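Local structure of aerobactin synthase IucC (Klebsiella pneumoniae, 6CN7) at residues Leu220-Trp225 with Gln229-Asp234; Phe166-Leu171 with Ile274-Thr279; Asn211-Asp216 with Val245-Phe250; Met178-Asp183 with Leu349-Arg354. The protein catalyses the ATP-dependent coupling of a second N-acetyl-N-hydroxylysine to citryl-N-acetyl-N-hydroxylysine, the step that completes the iron-chelating siderophore aerobactin. The protein carries 5 engineered substitutions. All blocks are in the same frame, centred on the assembly; numbering follows the deposited sequence.

Contact 1. Residues Leu220-Trp225 with Gln229-Asp234; sequences LPVHPW and QKISLD
Gln229 lays the aliphatic part of its side chain over the indole of Trp225, one turn earlier in the same helix. CG of Gln229 stands 3.7 Å from the centroid of the five-membered ring of Trp225 and 21° off its normal, a CH-pi contact over the face. The two side chains cross at about a right angle, and a bend at chi2 (-56°) lifts the amide of Gln229 away from the ring plane, so that CG rather than the amide rests on the indole. There OE1 accepts from NE2 of Gln229 of the second subunit, so this residue joins the indole to the dimer interface. Lys230 runs alongside, pointing the same way as the indole, with its CG 4.2 Å from CZ3 of Trp225. Strand 217-222 passes through His223, the N-cap, straight into helix 224-234, which folds back against the face of that strand. Two hydrogen bonds mark the helix: His223 ND1 accepts in its ring plane from Trp225 N at 3.1 Å, and Gln229 N reaches Trp225 O at 2.9 Å, just where a wider pi-type turn begins. The apolar part of the contact is a single meeting of side-chain tips, with CD1 of Ile231 3.4 Å from CG1 of Val222. Both residues are buried, and both also touch Leu171 of the neighbouring strand 165-174; Leu349 adds a further apolar surface against Ile231.

Contact 2. Residues Phe166-Leu171 with Ile274-Thr279; sequences FRLHWL and IKLPLT
Leu168 sends both of its methyl groups into the opposing segment, one toward Ile274 and the other toward Leu276. With CG opposite the carbonyl carbon and CD1 extended away from CA (chi2 177°), CD1 becomes the leading tip of Leu168. It meets CD1 of Ile274 end to end at 3.9 Å. Ile274 prepares this meeting with a straight chain: CG1 lies anti to the backbone N (chi1 -168°) and CD1 continues the line, which leaves the shorter CG2 branch in the crowded position between N and the carbonyl carbon. Leu276 arrives differently, at a slant to Leu168. Its CD1 settles 3.5 Å from CD2 of Leu168 and 4.1 Å from CD1 of Leu168, so one methyl rests against both ends of the fork. Ile274 and Leu276 project to the same side of their backbone, as alternate residues of an extended chain do, and the forked leucine opposite serves them both. The meeting is wholly apolar and buried. Leu263 of strand 262-265 packs on Leu168 and on Ile274, and Pro221 adds to the cover of Ile274. Strands 165-174 and 272-275 are not paired with each other: in the antiparallel sheet the path between them runs through strands 252-256 and 262-265. Their backbones stay well apart, with 9.8 Å between CA of Leu168 and CA of Leu276. The contact thus joins two strands of one antiparallel sheet, not paired with each other, by side chains alone, consistent with a sheet that curls, here within the IucA/IucC family region.

Contact 3. Residues Asn211-Asp216 with Val245-Phe250; sequences NGLDND and VSLGEF
Asn211 and Leu213 flank the glycine of a Schellman motif that ends helix 198-210, and both turn toward strand 244-250. Gly212, with positive phi, is the C-prime residue of the motif, and Leu213 N closes it by bonding back to Trp208 O. The side chains of Asn211 and Val245 run past one another, pointing opposite ways, and bring OD1 of Asn211 to 3.8 Å from CG1 of Val245, a plain van der Waals contact. The amide is engaged elsewhere, since its ND2 donates to Val207 O in the last turn of the helix. The chain then runs through an Asx turn, in which Asp214 OD1 accepts from Asp216 N at 2.8 Å, and leads into strand 217-222. Leu213 straddles two residues of the strand: its CD2 lies 4.2 Å from CG2 of Val245, and its CD1 lies 4.3 Å from CD1 of Leu247. These are loose apolar approaches. Leu247 also belongs to a classic beta bulge, in which it and Gly248 together face Trp170 of strand 165-174. Ala172 of that strand touches Leu213, Val245 and Leu247 alike, while Trp208 packs on both leucines from the helix.

Contact 4. Residues Met178-Asp183 with Leu349-Arg354; sequences MVWRCD and LGVIWR
Val351 is the first residue of 349-354 to meet Trp180, and it does so at the rim of the indole. CG1 of Val351 lies 3.9 Å from CZ3 of Trp180, close to the plane of the ring. The chi1 of Val351 (61°) turns this methyl into the gap between the backbone N and the carbonyl carbon, leaving CG2 anti to N. Ile352 faces away from Trp180, and its backbone bonds to Lys275 of the neighbouring strand. Trp353 brings the side chains back toward the indole: its NE1 stands 4.1 Å from CH2 of Trp180 and its CD1 lies 4.3 Å from the same atom. NE1 sits near the plane of the Trp180 ring, whereas CH2 approaches the Trp353 ring at a slant, so the benzo rim of Trp180 bridges Val351 and Trp353. That rim reaches across because CG of Trp180 is anti to its own N (chi1 -174°). Over one face of the same indole lies Cys182 N, 3.9 Å above the plane. At Arg354 the side chain heads elsewhere, to a salt bridge between its NH1 and Asp444 OD1. Strand 326-330 pairs antiparallel with both 178-180 and 350-355, and its Ala326 touches the two tryptophans; helix 188-195 packs on them too, with Leu191 against both and Ile188 against Trp180.

In the fold
From the N terminus, strand 165-174 comes first and opens contact 2, which closes about a hundred residues later at 274-279. Contact 4 starts soon after, at 178-183, and closes at 349-354, so these two long loops cross. Contact 3, from 211-216 to 245-250, lies within both, and contact 1, the shortest loop, lies within contact 3. All four reach the same antiparallel sheet. Strand 165-174 is central: its backbone bonds to Val222 of contact 1 and to Gly248 of contact 3. Strand 272-275 bonds to 350-355, linking contacts 2 and 4, while Pro221 packs on Val351 to join contacts 1 and 4. Contacts 3 and 4 do not touch.

Contact 1. Residues Leu220-Trp225 with Gln229-Asp234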
loop_
_atom_site.group_PDB
_atom_site.type_symbol
_atom_site.label_atom_id
_atom_site.label_comp_id
_atom_site.label_asym_id
_atom_site.label_seq_id
_atom_site.Cartn_x
_atom_site.Cartn_y
_atom_site.Cartn_z
ATOM N N LEU A 220 20.727 -6.788 0.281
ATOM C CA LEU A 220 19.788 -6.967 -0.820
ATOM C C LEU A 220 19.036 -5.662 -1.041
ATOM O O LEU A 220 18.298 -5.226 -0.140
ATOM C CB LEU A 220 18.805 -8.104 -0.528
ATOM C CG LEU A 220 17.704 -8.316 -1.573
ATOM C CD1 LEU A 220 18.293 -8.711 -2.919
ATOM C CD2 LEU A 220 16.703 -9.358 -1.097
ATOM N N PRO A 221 19.187 -4.993 -2.183
ATOM C CA PRO A 221 18.362 -3.811 -2.447
ATOM C C PRO A 221 16.935 -4.201 -2.792
ATOM O O PRO A 221 16.665 -5.305 -3.274
ATOM C CB PRO A 221 19.063 -3.143 -3.633
ATOM C CG PRO A 221 19.763 -4.254 -4.323
ATOM C CD PRO A 221 20.185 -5.213 -3.245
ATOM N N VAL A 222 16.014 -3.275 -2.534
ATOM C CA VAL A 222 14.591 -3.501 -2.755
ATOM C C VAL A 222 13.966 -2.207 -3.252
ATOM O O VAL A 222 14.236 -1.132 -2.704
ATOM C CB VAL A 222 13.880 -3.979 -1.473
ATOM C CG1 VAL A 222 12.384 -4.129 -1.710
ATOM C CG2 VAL A 222 14.477 -5.292 -0.984
ATOM N N HIS A 223 13.138 -2.309 -4.282
ATOM C CA HIS A 223 12.379 -1.160 -4.748
ATOM C C HIS A 223 11.493 -0.653 -3.611
ATOM O O HIS A 223 10.819 -1.459 -2.955
ATOM C CB HIS A 223 11.528 -1.552 -5.958
ATOM C CG HIS A 223 10.952 -0.389 -6.705
ATOM N ND1 HIS A 223 9.950 0.406 -6.194
ATOM C CD2 HIS A 223 11.224 0.096 -7.940
ATOM C CE1 HIS A 223 9.636 1.338 -7.075
ATOM N NE2 HIS A 223 10.394 1.172 -8.145
ATOM N N PRO A 224 11.468 0.655 -3.336
ATOM C CA PRO A 224 10.682 1.128 -2.182
ATOM C C PRO A 224 9.210 0.748 -2.250
ATOM O O PRO A 224 8.601 0.460 -1.212
ATOM C CB PRO A 224 10.887 2.651 -2.215
ATOM C CG PRO A 224 11.375 2.957 -3.590
ATOM C CD PRO A 224 12.140 1.759 -4.039
ATOM N N TRP A 225 8.614 0.739 -3.444
ATOM C CA TRP A 225 7.235 0.278 -3.568
ATOM C C TRP A 225 7.115 -1.188 -3.178
ATOM O O TRP A 225 6.188 -1.574 -2.457
ATOM C CB TRP A 225 6.723 0.491 -4.993
ATOM C CG TRP A 225 5.255 0.205 -5.131
ATOM C CD1 TRP A 225 4.232 1.107 -5.048
ATOM C CD2 TRP A 225 4.647 -1.070 -5.362
ATOM N NE1 TRP A 225 3.028 0.474 -5.216
ATOM C CE2 TRP A 225 3.252 -0.865 -5.410
ATOM C CE3 TRP A 225 5.143 -2.367 -5.533
ATOM C CZ2 TRP A 225 2.349 -1.909 -5.623
ATOM C CZ3 TRP A 225 4.247 -3.397 -5.744
ATOM C CH2 TRP A 225 2.866 -3.162 -5.788
ATOM N N GLN A 229 4.684 -2.096 -0.066
ATOM C CA GLN A 229 3.420 -2.788 -0.287
ATOM C C GLN A 229 3.490 -4.296 -0.096
ATOM O O GLN A 229 2.477 -4.902 0.267
ATOM C CB GLN A 229 2.909 -2.503 -1.704
ATOM C CG GLN A 229 2.651 -1.033 -1.982
ATOM C CD GLN A 229 1.683 -0.419 -0.993
ATOM O OE1 GLN A 229 0.655 -1.009 -0.664
ATOM N NE2 GLN A 229 2.011 0.771 -0.507
ATOM N N LYS A 230 4.640 -4.924 -0.333
ATOM C CA LYS A 230 4.711 -6.382 -0.383
ATOM C C LYS A 230 5.614 -6.963 0.697
ATOM O O LYS A 230 5.146 -7.761 1.515
ATOM C CB LYS A 230 5.179 -6.823 -1.776
ATOM C CG LYS A 230 4.219 -6.451 -2.902
ATOM C CD LYS A 230 2.853 -7.106 -2.725
ATOM C CE LYS A 230 1.951 -6.840 -3.915
ATOM N NZ LYS A 230 0.587 -7.411 -3.746
ATOM N N ILE A 231 6.891 -6.587 0.733
ATOM C CA ILE A 231 7.844 -7.302 1.574
ATOM C C ILE A 231 7.635 -6.962 3.044
ATOM O O ILE A 231 7.660 -7.849 3.906
ATOM C CB ILE A 231 9.277 -7.002 1.104
ATOM C CG1 ILE A 231 9.470 -7.550 -0.313
ATOM C CG2 ILE A 231 10.305 -7.617 2.055
ATOM C CD1 ILE A 231 10.645 -6.974 -1.039
ATOM N N SER A 232 7.419 -5.683 3.361
ATOM C CA SER A 232 7.199 -5.299 4.752
ATOM C C SER A 232 5.990 -6.002 5.353
ATOM O O SER A 232 5.877 -6.077 6.582
ATOM C CB SER A 232 7.020 -3.786 4.863
ATOM O OG SER A 232 5.800 -3.374 4.265
ATOM N N LEU A 233 5.086 -6.512 4.520
ATOM C CA LEU A 233 3.889 -7.206 4.974
ATOM C C LEU A 233 3.952 -8.707 4.731
ATOM O O LEU A 233 3.783 -9.495 5.667
ATOM C CB LEU A 233 2.658 -6.613 4.269
ATOM C CG LEU A 233 1.300 -7.250 4.572
ATOM C CD1 LEU A 233 0.965 -7.129 6.048
ATOM C CD2 LEU A 233 0.215 -6.608 3.716
ATOM N N ASP A 234 4.204 -9.125 3.488
ATOM C CA ASP A 234 4.172 -10.546 3.159
ATOM C C ASP A 234 5.259 -11.330 3.885
ATOM O O ASP A 234 5.064 -12.513 4.189
ATOM C CB ASP A 234 4.306 -10.732 1.647
ATOM C CG ASP A 234 3.158 -10.106 0.878
ATOM O OD1 ASP A 234 2.198 -9.631 1.520
ATOM O OD2 ASP A 234 3.213 -10.081 -0.370
#

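Contact 2. Residues Phe166-Leu171 with Ile274-Thr279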
loop_
_atom_site.group_PDB
_atom_site.type_symbol
_atom_site.label_atom_id
_atom_site.label_comp_id
_atom_site.label_asym_id
_atom_site.label_seq_id
_atom_site.Cartn_x
_atom_site.Cartn_y
_atom_site.Cartn_z
ATOM N N PHE A 166 14.188 8.352 -6.626
ATOM C CA PHE A 166 13.970 7.783 -5.305
ATOM C C PHE A 166 15.164 6.924 -4.922
ATOM O O PHE A 166 15.913 6.442 -5.776
ATOM C CB PHE A 166 12.675 6.962 -5.255
ATOM C CG PHE A 166 12.565 5.925 -6.345
ATOM C CD1 PHE A 166 12.033 6.255 -7.582
ATOM C CD2 PHE A 166 12.989 4.623 -6.130
ATOM C CE1 PHE A 166 11.925 5.305 -8.582
ATOM C CE2 PHE A 166 12.884 3.669 -7.128
ATOM C CZ PHE A 166 12.351 4.012 -8.353
ATOM N N ARG A 167 15.335 6.753 -3.615
ATOM C CA ARG A 167 16.337 5.850 -3.075
ATOM C C ARG A 167 15.782 4.434 -2.998
ATOM O O ARG A 167 14.568 4.212 -3.000
ATOM C CB ARG A 167 16.781 6.300 -1.682
ATOM C CG ARG A 167 17.681 7.518 -1.668
ATOM C CD ARG A 167 18.158 7.817 -0.258
ATOM N NE ARG A 167 19.032 8.986 -0.204
ATOM C CZ ARG A 167 19.507 9.512 0.921
ATOM N NH1 ARG A 167 19.191 8.979 2.095
ATOM N NH2 ARG A 167 20.298 10.575 0.873
ATOM N N LEU A 168 16.693 3.471 -2.926
ATOM C CA LEU A 168 16.321 2.080 -2.743
ATOM C C LEU A 168 16.326 1.718 -1.265
ATOM O O LEU A 168 17.065 2.295 -0.461
ATOM C CB LEU A 168 17.280 1.161 -3.497
ATOM C CG LEU A 168 17.369 1.394 -5.004
ATOM C CD1 LEU A 168 18.410 0.469 -5.615
ATOM C CD2 LEU A 168 16.011 1.204 -5.667
ATOM N N HIS A 169 15.483 0.754 -0.915
ATOM C CA HIS A 169 15.486 0.160 0.410
ATOM C C HIS A 169 16.465 -1.010 0.430
ATOM O O HIS A 169 16.647 -1.704 -0.575
ATOM C CB HIS A 169 14.081 -0.309 0.785
ATOM C CG HIS A 169 13.910 -0.618 2.238
ATOM N ND1 HIS A 169 13.643 0.353 3.178
ATOM C CD2 HIS A 169 13.956 -1.791 2.911
ATOM C CE1 HIS A 169 13.537 -0.208 4.369
ATOM N NE2 HIS A 169 13.722 -1.509 4.234
ATOM N N TRP A 170 17.103 -1.222 1.578
ATOM C CA TRP A 170 18.166 -2.212 1.705
ATOM C C TRP A 170 17.832 -3.211 2.802
ATOM O O TRP A 170 17.470 -2.822 3.918
ATOM C CB TRP A 170 19.507 -1.535 1.994
ATOM C CG TRP A 170 20.009 -0.764 0.824
ATOM C CD1 TRP A 170 19.768 0.547 0.542
ATOM C CD2 TRP A 170 20.827 -1.261 -0.241
ATOM N NE1 TRP A 170 20.390 0.902 -0.631
ATOM C CE2 TRP A 170 21.047 -0.192 -1.131
ATOM C CE3 TRP A 170 21.397 -2.505 -0.527
ATOM C CZ2 TRP A 170 21.813 -0.329 -2.286
ATOM C CZ3 TRP A 170 22.158 -2.639 -1.673
ATOM C CH2 TRP A 170 22.358 -1.558 -2.538
ATOM N N LEU A 171 17.959 -4.494 2.476
ATOM C CA LEU A 171 17.764 -5.585 3.416
ATOM C C LEU A 171 19.081 -6.308 3.655
ATOM O O LEU A 171 20.056 -6.146 2.916
ATOM C CB LEU A 171 16.717 -6.579 2.897
ATOM C CG LEU A 171 15.287 -6.076 2.698
ATOM C CD1 LEU A 171 14.413 -7.201 2.167
ATOM C CD2 LEU A 171 14.722 -5.522 3.994
ATOM N N ILE A 274 19.951 -1.185 -12.661
ATOM C CA ILE A 274 19.473 -2.168 -11.700
ATOM C C ILE A 274 18.040 -2.530 -12.054
ATOM O O ILE A 274 17.251 -1.668 -12.455
ATOM C CB ILE A 274 19.565 -1.652 -10.250
ATOM C CG1 ILE A 274 19.331 -2.804 -9.270
ATOM C CG2 ILE A 274 18.564 -0.519 -10.009
ATOM C CD1 ILE A 274 19.660 -2.470 -7.831
ATOM N N LYS A 275 17.711 -3.810 -11.913
ATOM C CA LYS A 275 16.366 -4.315 -12.165
ATOM C C LYS A 275 15.880 -5.019 -10.909
ATOM O O LYS A 275 16.543 -5.938 -10.415
ATOM C CB LYS A 275 16.343 -5.262 -13.365
ATOM C CG LYS A 275 14.965 -5.809 -13.685
ATOM C CD LYS A 275 14.985 -6.708 -14.908
ATOM C CE LYS A 275 13.593 -7.231 -15.223
ATOM N NZ LYS A 275 13.576 -8.085 -16.439
ATOM N N LEU A 276 14.727 -4.593 -10.401
ATOM C CA LEU A 276 14.227 -5.070 -9.125
ATOM C C LEU A 276 12.831 -5.659 -9.288
ATOM O O LEU A 276 12.110 -5.295 -10.222
ATOM C CB LEU A 276 14.189 -3.929 -8.100
ATOM C CG LEU A 276 15.566 -3.341 -7.773
ATOM C CD1 LEU A 276 15.455 -1.991 -7.078
ATOM C CD2 LEU A 276 16.366 -4.313 -6.919
ATOM N N PRO A 277 12.419 -6.573 -8.408
ATOM C CA PRO A 277 11.070 -7.142 -8.529
ATOM C C PRO A 277 9.984 -6.136 -8.173
ATOM O O PRO A 277 10.111 -5.360 -7.223
ATOM C CB PRO A 277 11.084 -8.312 -7.537
ATOM C CG PRO A 277 12.520 -8.570 -7.239
ATOM C CD PRO A 277 13.211 -7.260 -7.374
ATOM N N LEU A 278 8.907 -6.162 -8.957
ATOM C CA LEU A 278 7.679 -5.429 -8.654
ATOM C C LEU A 278 6.533 -6.425 -8.792
ATOM O O LEU A 278 6.138 -6.775 -9.909
ATOM C CB LEU A 278 7.493 -4.229 -9.581
ATOM C CG LEU A 278 8.428 -3.029 -9.387
ATOM C CD1 LEU A 278 8.184 -1.982 -10.468
ATOM C CD2 LEU A 278 8.251 -2.412 -8.009
ATOM N N THR A 279 6.005 -6.886 -7.662
ATOM C CA THR A 279 4.959 -7.907 -7.648
ATOM C C THR A 279 3.613 -7.211 -7.793
ATOM O O THR A 279 3.034 -6.745 -6.811
ATOM C CB THR A 279 5.027 -8.725 -6.364
ATOM O OG1 THR A 279 6.352 -9.241 -6.199
ATOM C CG2 THR A 279 4.041 -9.884 -6.410
#

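Contact 3. Residues Asn211-Asp216 with Val245-Phe250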
loop_
_atom_site.group_PDB
_atom_site.type_symbol
_atom_site.label_atom_id
_atom_site.label_comp_id
_atom_site.label_asym_id
_atom_site.label_seq_id
_atom_site.Cartn_x
_atom_site.Cartn_y
_atom_site.Cartn_z
ATOM N N ASN A 211 23.172 -3.350 13.865
ATOM C CA ASN A 211 22.280 -4.499 13.919
ATOM C C ASN A 211 23.023 -5.804 14.184
ATOM O O ASN A 211 22.405 -6.874 14.151
ATOM C CB ASN A 211 21.483 -4.608 12.615
ATOM C CG ASN A 211 20.435 -3.519 12.479
ATOM O OD1 ASN A 211 19.294 -3.684 12.908
ATOM N ND2 ASN A 211 20.818 -2.399 11.879
ATOM N N GLY A 212 24.327 -5.741 14.442
ATOM C CA GLY A 212 25.087 -6.929 14.777
ATOM C C GLY A 212 25.282 -7.895 13.630
ATOM O O GLY A 212 25.391 -9.103 13.860
ATOM N N LEU A 213 25.335 -7.397 12.400
ATOM C CA LEU A 213 25.509 -8.245 11.231
ATOM C C LEU A 213 26.990 -8.405 10.907
ATOM O O LEU A 213 27.805 -7.524 11.190
ATOM C CB LEU A 213 24.769 -7.658 10.029
ATOM C CG LEU A 213 23.264 -7.464 10.224
ATOM C CD1 LEU A 213 22.678 -6.661 9.075
ATOM C CD2 LEU A 213 22.555 -8.804 10.353
ATOM N N ASP A 214 27.329 -9.543 10.313
ATOM C CA ASP A 214 28.715 -9.865 9.990
ATOM C C ASP A 214 28.769 -10.402 8.559
ATOM O O ASP A 214 27.856 -10.201 7.748
ATOM C CB ASP A 214 29.284 -10.841 11.029
ATOM C CG ASP A 214 28.522 -12.153 11.087
ATOM O OD1 ASP A 214 27.930 -12.553 10.064
ATOM O OD2 ASP A 214 28.506 -12.784 12.166
ATOM N N ASN A 215 29.858 -11.104 8.232
ATOM C CA ASN A 215 30.074 -11.588 6.873
ATOM C C ASN A 215 29.131 -12.718 6.481
ATOM O O ASN A 215 29.140 -13.127 5.314
ATOM C CB ASN A 215 31.522 -12.054 6.709
ATOM N N ASP A 216 28.329 -13.236 7.413
ATOM C CA ASP A 216 27.331 -14.243 7.073
ATOM C C ASP A 216 26.070 -13.646 6.456
ATOM O O ASP A 216 25.201 -14.404 6.014
ATOM C CB ASP A 216 26.950 -15.055 8.317
ATOM C CG ASP A 216 27.624 -16.412 8.357
ATOM O OD1 ASP A 216 27.706 -17.073 7.299
ATOM O OD2 ASP A 216 28.074 -16.817 9.449
ATOM N N VAL A 245 16.620 -8.690 7.887
ATOM C CA VAL A 245 16.764 -7.449 8.639
ATOM C C VAL A 245 16.542 -6.277 7.695
ATOM O O VAL A 245 17.116 -6.237 6.601
ATOM C CB VAL A 245 18.144 -7.348 9.316
ATOM C CG1 VAL A 245 18.291 -6.025 10.059
ATOM C CG2 VAL A 245 18.346 -8.519 10.268
ATOM N N SER A 246 15.712 -5.329 8.122
ATOM C CA SER A 246 15.434 -4.123 7.353
ATOM C C SER A 246 16.385 -3.020 7.799
ATOM O O SER A 246 16.358 -2.603 8.961
ATOM C CB SER A 246 13.978 -3.700 7.544
ATOM O OG SER A 246 13.750 -2.402 7.036
ATOM N N LEU A 247 17.223 -2.548 6.875
ATOM C CA LEU A 247 18.224 -1.540 7.200
ATOM C C LEU A 247 17.749 -0.125 6.915
ATOM O O LEU A 247 18.181 0.813 7.596
ATOM C CB LEU A 247 19.514 -1.805 6.418
ATOM C CG LEU A 247 20.446 -2.872 6.996
ATOM C CD1 LEU A 247 19.746 -4.214 7.115
ATOM C CD2 LEU A 247 21.694 -2.999 6.143
ATOM N N GLY A 248 16.879 0.051 5.935
ATOM C CA GLY A 248 16.382 1.356 5.558
ATOM C C GLY A 248 16.836 1.736 4.161
ATOM O O GLY A 248 17.374 0.927 3.400
ATOM N N GLU A 249 16.609 3.003 3.830
ATOM C CA GLU A 249 16.957 3.532 2.520
ATOM C C GLU A 249 18.346 4.153 2.565
ATOM O O GLU A 249 18.675 4.889 3.501
ATOM C CB GLU A 249 15.923 4.563 2.068
ATOM C CG GLU A 249 14.528 3.990 1.887
ATOM C CD GLU A 249 13.537 5.019 1.381
ATOM O OE1 GLU A 249 13.882 6.221 1.367
ATOM O OE2 GLU A 249 12.415 4.625 0.993
ATOM N N PHE A 250 19.158 3.848 1.555
ATOM C CA PHE A 250 20.512 4.373 1.464
ATOM C C PHE A 250 20.867 4.599 0.003
ATOM O O PHE A 250 20.308 3.969 -0.898
ATOM C CB PHE A 250 21.551 3.422 2.075
ATOM C CG PHE A 250 21.353 3.141 3.534
ATOM C CD1 PHE A 250 21.828 4.017 4.495
ATOM C CD2 PHE A 250 20.717 1.983 3.947
ATOM C CE1 PHE A 250 21.656 3.750 5.841
ATOM C CE2 PHE A 250 20.543 1.711 5.289
ATOM C CZ PHE A 250 21.014 2.596 6.238
#

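Contact 4. Residues Met178-Asp183 with Leu349-Arg354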
loop_
_atom_site.group_PDB
_atom_site.type_symbol
_atom_site.label_atom_id
_atom_site.label_comp_id
_atom_site.label_asym_id
_atom_site.label_seq_id
_atom_site.Cartn_x
_atom_site.Cartn_y
_atom_site.Cartn_z
ATOM N N MET A 178 20.540 -17.276 -0.103
ATOM C CA MET A 178 20.532 -16.569 -1.377
ATOM C C MET A 178 21.391 -17.278 -2.411
ATOM O O MET A 178 22.441 -17.844 -2.089
ATOM C CB MET A 178 21.028 -15.132 -1.210
ATOM C CG MET A 178 20.321 -14.145 -2.130
ATOM S SD MET A 178 20.956 -12.464 -2.026
ATOM C CE MET A 178 20.933 -12.192 -0.257
ATOM N N VAL A 179 20.927 -17.235 -3.656
ATOM C CA VAL A 179 21.694 -17.663 -4.818
ATOM C C VAL A 179 22.298 -16.420 -5.453
ATOM O O VAL A 179 21.598 -15.422 -5.664
ATOM C CB VAL A 179 20.804 -18.420 -5.822
ATOM C CG1 VAL A 179 21.614 -18.877 -7.031
ATOM C CG2 VAL A 179 20.127 -19.606 -5.147
ATOM N N TRP A 180 23.593 -16.470 -5.752
ATOM C CA TRP A 180 24.323 -15.315 -6.263
ATOM C C TRP A 180 25.157 -15.757 -7.455
ATOM O O TRP A 180 26.066 -16.580 -7.308
ATOM C CB TRP A 180 25.201 -14.705 -5.168
ATOM C CG TRP A 180 25.879 -13.432 -5.559
ATOM C CD1 TRP A 180 27.222 -13.220 -5.662
ATOM C CD2 TRP A 180 25.249 -12.190 -5.899
ATOM N NE1 TRP A 180 27.469 -11.923 -6.041
ATOM C CE2 TRP A 180 26.274 -11.271 -6.197
ATOM C CE3 TRP A 180 23.918 -11.767 -5.981
ATOM C CZ2 TRP A 180 26.012 -9.955 -6.570
ATOM C CZ3 TRP A 180 23.660 -10.459 -6.353
ATOM C CH2 TRP A 180 24.703 -9.568 -6.642
ATOM N N ARG A 181 24.849 -15.206 -8.632
ATOM C CA ARG A 181 25.461 -15.630 -9.886
ATOM C C ARG A 181 26.416 -14.586 -10.459
ATOM O O ARG A 181 26.645 -14.563 -11.673
ATOM C CB ARG A 181 24.374 -15.963 -10.911
ATOM N N CYS A 182 26.979 -13.723 -9.615
ATOM C CA CYS A 182 27.915 -12.713 -10.095
ATOM C C CYS A 182 29.063 -13.365 -10.857
ATOM O O CYS A 182 29.580 -14.412 -10.459
ATOM C CB CYS A 182 28.456 -11.893 -8.924
ATOM S SG CYS A 182 29.716 -10.683 -9.376
ATOM N N ASP A 183 29.465 -12.731 -11.958
ATOM C CA ASP A 183 30.454 -13.296 -12.863
ATOM C C ASP A 183 31.562 -12.289 -13.131
ATOM O O ASP A 183 31.341 -11.075 -13.123
ATOM C CB ASP A 183 29.811 -13.718 -14.192
ATOM N N LEU A 349 11.948 -11.406 -4.021
ATOM C CA LEU A 349 13.191 -10.919 -3.431
ATOM C C LEU A 349 14.349 -11.298 -4.341
ATOM O O LEU A 349 14.617 -12.486 -4.546
ATOM C CB LEU A 349 13.396 -11.494 -2.027
ATOM C CG LEU A 349 12.436 -10.979 -0.954
ATOM C CD1 LEU A 349 12.547 -11.814 0.308
ATOM C CD2 LEU A 349 12.721 -9.521 -0.647
ATOM N N GLY A 350 15.030 -10.293 -4.875
ATOM C CA GLY A 350 16.140 -10.530 -5.773
ATOM C C GLY A 350 16.596 -9.233 -6.404
ATOM O O GLY A 350 16.001 -8.171 -6.203
ATOM N N VAL A 351 17.672 -9.343 -7.178
ATOM C CA VAL A 351 18.253 -8.190 -7.859
ATOM C C VAL A 351 18.943 -8.671 -9.126
ATOM O O VAL A 351 19.522 -9.761 -9.158
ATOM C CB VAL A 351 19.241 -7.429 -6.948
ATOM C CG1 VAL A 351 20.396 -8.333 -6.531
ATOM C CG2 VAL A 351 19.757 -6.172 -7.644
ATOM N N ILE A 352 18.878 -7.847 -10.169
ATOM C CA ILE A 352 19.581 -8.089 -11.422
ATOM C C ILE A 352 20.318 -6.813 -11.796
ATOM O O ILE A 352 19.737 -5.723 -11.767
ATOM C CB ILE A 352 18.617 -8.505 -12.550
ATOM C CG1 ILE A 352 17.942 -9.834 -12.208
ATOM C CG2 ILE A 352 19.362 -8.609 -13.884
ATOM C CD1 ILE A 352 16.807 -10.203 -13.145
ATOM N N TRP A 353 21.596 -6.947 -12.140
ATOM C CA TRP A 353 22.408 -5.825 -12.586
ATOM C C TRP A 353 22.588 -5.910 -14.095
ATOM O O TRP A 353 22.975 -6.959 -14.622
ATOM C CB TRP A 353 23.765 -5.818 -11.882
ATOM C CG TRP A 353 23.655 -5.585 -10.406
ATOM C CD1 TRP A 353 23.533 -6.535 -9.432
ATOM C CD2 TRP A 353 23.650 -4.319 -9.733
ATOM N NE1 TRP A 353 23.456 -5.938 -8.196
ATOM C CE2 TRP A 353 23.525 -4.579 -8.353
ATOM C CE3 TRP A 353 23.741 -2.992 -10.163
ATOM C CZ2 TRP A 353 23.488 -3.563 -7.402
ATOM C CZ3 TRP A 353 23.704 -1.983 -9.216
ATOM C CH2 TRP A 353 23.578 -2.273 -7.852
ATOM N N ARG A 354 22.297 -4.810 -14.784
ATOM C CA ARG A 354 22.329 -4.761 -16.237
ATOM C C ARG A 354 23.362 -3.753 -16.714
ATOM O O ARG A 354 23.665 -2.770 -16.032
ATOM C CB ARG A 354 20.967 -4.384 -16.818
ATOM C CG ARG A 354 20.003 -5.539 -16.956
ATOM C CD ARG A 354 18.808 -5.108 -17.776
ATOM N NE ARG A 354 17.804 -6.156 -17.902
ATOM C CZ ARG A 354 16.615 -5.975 -18.467
ATOM N NH1 ARG A 354 15.756 -6.982 -18.543
ATOM N NH2 ARG A 354 16.283 -4.786 -18.953
#